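Local coordinates for protein 1,4-dihydroxy-2-naphthoyl-CoA hydrolase (Prochlorococcus marinus, PDB 2HX5) that probably hydrolyses 1,4-dihydroxy-2-naphthoyl-CoA to 1,4-dihydroxy-2-naphthoate and CoA, a step of phylloquinone (vitamin K1) biosynthesis, at residues A[92-102]-A[131-142]. Residues are numbered along the deposited sequence; the frame is centred on the assembly and turned at random.
Sequences PERLNPNSFQV and CALPEGIDRWLE
A beta hairpin of the hot-dog sheet, strands 85-96 and 99-108 joined by a type I turn, receives the C-terminal helix 135-143 on one face, where F100 and L141 meet. The forked end of L141 suits a place between two partners: CD1 lies 3.8 Å from F100 CB, while CD2 rests against P92 CB. A chi1 of 71° sets CG of F100 between its backbone N and carbonyl carbon, with the ring directed to the helix side. L133 CD2, from the loop leading into the helix, comes to the ring edge, 3.7 Å from F100 CD1, and I137 CG2 approaches CE1 obliquely. A large flat ring can touch L133, I137, W140 and L141 at once; H120 of strand 111-124 stacks on it as well. Further along, P92 CB meets W140 CH2 obliquely at 3.6 Å, and V102 CG2 lies at the indole edge. Tryptophan offers a broad apolar surface with one N-H, and its buried NE1 is hydrogen-bonded to S41 OG of helix 29-45.

At the more exposed margin, R94 is long enough to reach two carboxylates one helical turn apart, D138 and E142. In the conformer described, bent at chi3 (-79°), R94 NE and NH2 each lie 3.2 Å from D138 OD1, side-on and from the same face of the carboxylate. E142 OE1 receives weaker bonds from NH1 and NH2, while L141 CB lies over one guanidinium face, so the salt-bridge network borders the apolar core.

At the hairpin tip, N96 OD1 accepts from N98 N in an Asx turn, and L133 N donates to P97 O (3.0 Å, 166° at the hydrogen), tying the turn to the segment just before P134, the helix N-cap. In this hot-dog thioesterase the antiparallel sheet wraps the long helix 29-45; the short C-terminal helix packs beside it on the hairpin end, I137 and W140 touching L42.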
loop_
_atom_site.group_PDB
_atom_site.type_symbol
_atom_site.label_atom_id
_atom_site.label_comp_id
_atom_site.label_asym_id
_atom_site.label_seq_id
_atom_site.Cartn_x
_atom_site.Cartn_y
_atom_site.Cartn_z
ATOM N N PRO A 92 25.184 -4.625 1.097
ATOM C CA PRO A 92 24.868 -5.960 1.590
ATOM C C PRO A 92 25.983 -6.566 2.453
ATOM O O PRO A 92 27.148 -6.202 2.279
ATOM C CB PRO A 92 24.621 -6.775 0.296
ATOM C CG PRO A 92 24.821 -5.841 -0.874
ATOM C CD PRO A 92 25.536 -4.639 -0.349
ATOM N N GLU A 93 25.617 -7.459 3.368
ATOM C CA GLU A 93 26.582 -8.145 4.224
ATOM C C GLU A 93 26.108 -9.558 4.415
ATOM O O GLU A 93 24.995 -9.781 4.885
ATOM C CB GLU A 93 26.688 -7.475 5.589
ATOM C CG GLU A 93 27.718 -8.085 6.517
ATOM C CD GLU A 93 27.798 -7.412 7.931
ATOM O OE1 GLU A 93 27.281 -6.291 8.121
ATOM O OE2 GLU A 93 28.414 -8.008 8.853
ATOM N N ARG A 94 26.944 -10.523 4.026
ATOM C CA ARG A 94 26.716 -11.910 4.406
ATOM C C ARG A 94 26.942 -11.961 5.899
ATOM O O ARG A 94 27.930 -11.410 6.403
ATOM C CB ARG A 94 27.660 -12.845 3.680
ATOM C CG ARG A 94 27.374 -14.311 3.859
ATOM C CD ARG A 94 28.481 -15.180 3.219
ATOM N NE ARG A 94 28.365 -15.302 1.755
ATOM C CZ ARG A 94 29.136 -14.679 0.854
ATOM N NH1 ARG A 94 30.116 -13.860 1.235
ATOM N NH2 ARG A 94 28.932 -14.888 -0.457
ATOM N N LEU A 95 26.028 -12.589 6.613
ATOM C CA LEU A 95 26.151 -12.749 8.044
ATOM C C LEU A 95 26.685 -14.131 8.391
ATOM O O LEU A 95 27.536 -14.277 9.240
ATOM C CB LEU A 95 24.822 -12.508 8.753
ATOM C CG LEU A 95 24.239 -11.088 8.671
ATOM C CD1 LEU A 95 22.850 -11.033 9.263
ATOM C CD2 LEU A 95 25.175 -10.086 9.437
ATOM N N ASN A 96 26.208 -15.123 7.676
ATOM C CA ASN A 96 26.666 -16.497 7.823
ATOM C C ASN A 96 26.207 -17.258 6.564
ATOM O O ASN A 96 25.660 -16.646 5.635
ATOM C CB ASN A 96 26.119 -17.056 9.137
ATOM C CG ASN A 96 24.604 -17.098 9.206
ATOM O OD1 ASN A 96 23.931 -17.606 8.313
ATOM N ND2 ASN A 96 24.060 -16.594 10.298
ATOM N N PRO A 97 26.472 -18.576 6.473
ATOM C CA PRO A 97 26.037 -19.290 5.259
ATOM C C PRO A 97 24.537 -19.308 4.979
ATOM O O PRO A 97 24.127 -19.675 3.856
ATOM C CB PRO A 97 26.578 -20.724 5.509
ATOM C CG PRO A 97 27.769 -20.473 6.363
ATOM C CD PRO A 97 27.283 -19.466 7.337
ATOM N N ASN A 98 23.748 -18.949 5.981
ATOM C CA ASN A 98 22.285 -18.994 5.891
ATOM C C ASN A 98 21.574 -17.649 5.976
ATOM O O ASN A 98 20.349 -17.604 6.036
ATOM C CB ASN A 98 21.737 -19.805 7.059
ATOM C CG ASN A 98 22.317 -21.216 7.143
ATOM O OD1 ASN A 98 22.854 -21.767 6.173
ATOM N ND2 ASN A 98 22.198 -21.804 8.322
ATOM N N SER A 99 22.302 -16.538 5.997
ATOM C CA SER A 99 21.664 -15.262 6.295
ATOM C C SER A 99 22.488 -14.103 5.766
ATOM O O SER A 99 23.732 -14.148 5.720
ATOM C CB SER A 99 21.521 -15.145 7.808
ATOM O OG SER A 99 20.979 -13.925 8.263
ATOM N N PHE A 100 21.793 -13.011 5.473
ATOM C CA PHE A 100 22.420 -11.782 5.039
ATOM C C PHE A 100 21.551 -10.587 5.464
ATOM O O PHE A 100 20.348 -10.746 5.779
ATOM C CB PHE A 100 22.693 -11.773 3.524
ATOM C CG PHE A 100 21.473 -11.647 2.664
ATOM C CD1 PHE A 100 20.709 -12.758 2.353
ATOM C CD2 PHE A 100 21.083 -10.409 2.170
ATOM C CE1 PHE A 100 19.570 -12.662 1.589
ATOM C CE2 PHE A 100 19.936 -10.300 1.395
ATOM C CZ PHE A 100 19.189 -11.452 1.109
ATOM N N GLN A 101 22.148 -9.419 5.476
ATOM C CA GLN A 101 21.368 -8.178 5.632
ATOM C C GLN A 101 21.831 -7.172 4.587
ATOM O O GLN A 101 22.873 -7.336 3.964
ATOM C CB GLN A 101 21.456 -7.685 7.061
ATOM C CG GLN A 101 22.775 -7.336 7.532
ATOM C CD GLN A 101 22.815 -7.053 9.037
ATOM O OE1 GLN A 101 21.941 -7.485 9.847
ATOM N NE2 GLN A 101 23.789 -6.291 9.404
ATOM N N VAL A 102 20.954 -6.199 4.338
ATOM C CA VAL A 102 21.197 -5.101 3.438
ATOM C C VAL A 102 20.914 -3.818 4.177
ATOM O O VAL A 102 19.848 -3.686 4.750
ATOM C CB VAL A 102 20.359 -5.178 2.137
ATOM C CG1 VAL A 102 20.805 -4.113 1.194
ATOM C CG2 VAL A 102 20.443 -6.609 1.511
ATOM N N CYS A 131 18.510 -23.152 5.739
ATOM C CA CYS A 131 19.311 -23.786 4.698
ATOM C C CYS A 131 20.340 -22.823 4.143
ATOM O O CYS A 131 20.349 -21.644 4.510
ATOM C CB CYS A 131 18.418 -24.315 3.586
ATOM S SG CYS A 131 17.576 -23.057 2.614
ATOM N N ALA A 132 21.180 -23.291 3.233
ATOM C CA ALA A 132 22.162 -22.384 2.635
ATOM C C ALA A 132 21.533 -21.349 1.718
ATOM O O ALA A 132 20.497 -21.583 1.087
ATOM C CB ALA A 132 23.200 -23.179 1.873
ATOM N N LEU A 133 22.156 -20.169 1.651
ATOM C CA LEU A 133 21.738 -19.139 0.699
ATOM C C LEU A 133 21.737 -19.694 -0.743
ATOM O O LEU A 133 22.617 -20.487 -1.106
ATOM C CB LEU A 133 22.672 -17.921 0.795
ATOM C CG LEU A 133 22.569 -17.119 2.087
ATOM C CD1 LEU A 133 23.774 -16.192 2.181
ATOM C CD2 LEU A 133 21.241 -16.383 2.161
ATOM N N PRO A 134 20.758 -19.283 -1.570
ATOM C CA PRO A 134 20.798 -19.676 -2.978
ATOM C C PRO A 134 22.068 -19.189 -3.644
ATOM O O PRO A 134 22.578 -18.137 -3.333
ATOM C CB PRO A 134 19.610 -18.945 -3.596
ATOM C CG PRO A 134 18.722 -18.625 -2.510
ATOM C CD PRO A 134 19.608 -18.405 -1.317
ATOM N N GLU A 135 22.541 -19.949 -4.623
ATOM C CA GLU A 135 23.816 -19.649 -5.251
ATOM C C GLU A 135 23.847 -18.248 -5.865
ATOM O O GLU A 135 24.863 -17.614 -5.787
ATOM C CB GLU A 135 24.146 -20.685 -6.324
ATOM C CG GLU A 135 23.216 -20.644 -7.554
ATOM C CD GLU A 135 23.771 -19.748 -8.693
ATOM O OE1 GLU A 135 24.995 -19.466 -8.682
ATOM O OE2 GLU A 135 22.975 -19.324 -9.569
ATOM N N GLY A 136 22.764 -17.791 -6.481
ATOM C CA GLY A 136 22.746 -16.470 -7.104
ATOM C C GLY A 136 22.879 -15.368 -6.088
ATOM O O GLY A 136 23.551 -14.365 -6.327
ATOM N N ILE A 137 22.211 -15.516 -4.940
ATOM C CA ILE A 137 22.323 -14.545 -3.851
ATOM C C ILE A 137 23.749 -14.539 -3.309
ATOM O O ILE A 137 24.353 -13.483 -3.077
ATOM C CB ILE A 137 21.292 -14.864 -2.722
ATOM C CG1 ILE A 137 19.856 -14.697 -3.249
ATOM C CG2 ILE A 137 21.562 -14.050 -1.487
ATOM C CD1 ILE A 137 19.486 -13.265 -3.552
ATOM N N ASP A 138 24.387 -15.724 -3.211
ATOM C CA ASP A 138 25.767 -15.787 -2.796
ATOM C C ASP A 138 26.702 -15.093 -3.790
ATOM O O ASP A 138 27.599 -14.378 -3.392
ATOM C CB ASP A 138 26.192 -17.226 -2.610
ATOM C CG ASP A 138 26.337 -17.618 -1.146
ATOM O OD1 ASP A 138 26.369 -16.730 -0.260
ATOM O OD2 ASP A 138 26.438 -18.845 -0.891
ATOM N N ARG A 139 26.474 -15.261 -5.092
ATOM C CA ARG A 139 27.255 -14.504 -6.091
ATOM C C ARG A 139 27.128 -12.980 -5.994
ATOM O O ARG A 139 28.138 -12.245 -6.092
ATOM C CB ARG A 139 26.865 -14.956 -7.488
ATOM C CG ARG A 139 27.415 -16.322 -7.851
ATOM C CD ARG A 139 27.261 -16.626 -9.328
ATOM N NE ARG A 139 25.896 -16.948 -9.710
ATOM C CZ ARG A 139 25.146 -16.252 -10.561
ATOM N NH1 ARG A 139 25.595 -15.129 -11.125
ATOM N NH2 ARG A 139 23.914 -16.695 -10.829
ATOM N N TRP A 140 25.897 -12.515 -5.810
ATOM C CA TRP A 140 25.620 -11.127 -5.598
ATOM C C TRP A 140 26.295 -10.582 -4.348
ATOM O O TRP A 140 26.868 -9.509 -4.395
ATOM C CB TRP A 140 24.112 -10.943 -5.584
ATOM C CG TRP A 140 23.623 -9.552 -5.250
ATOM C CD1 TRP A 140 23.523 -8.457 -6.086
ATOM C CD2 TRP A 140 23.062 -9.140 -3.998
ATOM N NE1 TRP A 140 22.982 -7.396 -5.398
ATOM C CE2 TRP A 140 22.677 -7.800 -4.128
ATOM C CE3 TRP A 140 22.828 -9.801 -2.782
ATOM C CZ2 TRP A 140 22.097 -7.088 -3.068
ATOM C CZ3 TRP A 140 22.248 -9.132 -1.774
ATOM C CH2 TRP A 140 21.898 -7.786 -1.900
ATOM N N LEU A 141 26.192 -11.282 -3.224
ATOM C CA LEU A 141 26.872 -10.884 -1.986
ATOM C C LEU A 141 28.375 -10.784 -2.214
ATOM O O LEU A 141 29.009 -9.773 -1.860
ATOM C CB LEU A 141 26.549 -11.861 -0.857
ATOM C CG LEU A 141 25.133 -11.804 -0.342
ATOM C CD1 LEU A 141 24.821 -12.975 0.584
ATOM C CD2 LEU A 141 24.871 -10.488 0.392
ATOM N N GLU A 142 28.958 -11.807 -2.844
ATOM C CA GLU A 142 30.394 -11.799 -3.075
ATOM C C GLU A 142 30.795 -10.611 -3.979
ATOM O O GLU A 142 31.804 -9.928 -3.682
ATOM C CB GLU A 142 30.835 -13.133 -3.675
ATOM C CG GLU A 142 32.358 -13.388 -3.528
ATOM C CD GLU A 142 32.759 -13.653 -2.057
ATOM O OE1 GLU A 142 31.888 -14.095 -1.271
ATOM O OE2 GLU A 142 33.929 -13.412 -1.678
HETATM O O HOH W 1 28.330 -8.653 0.609
#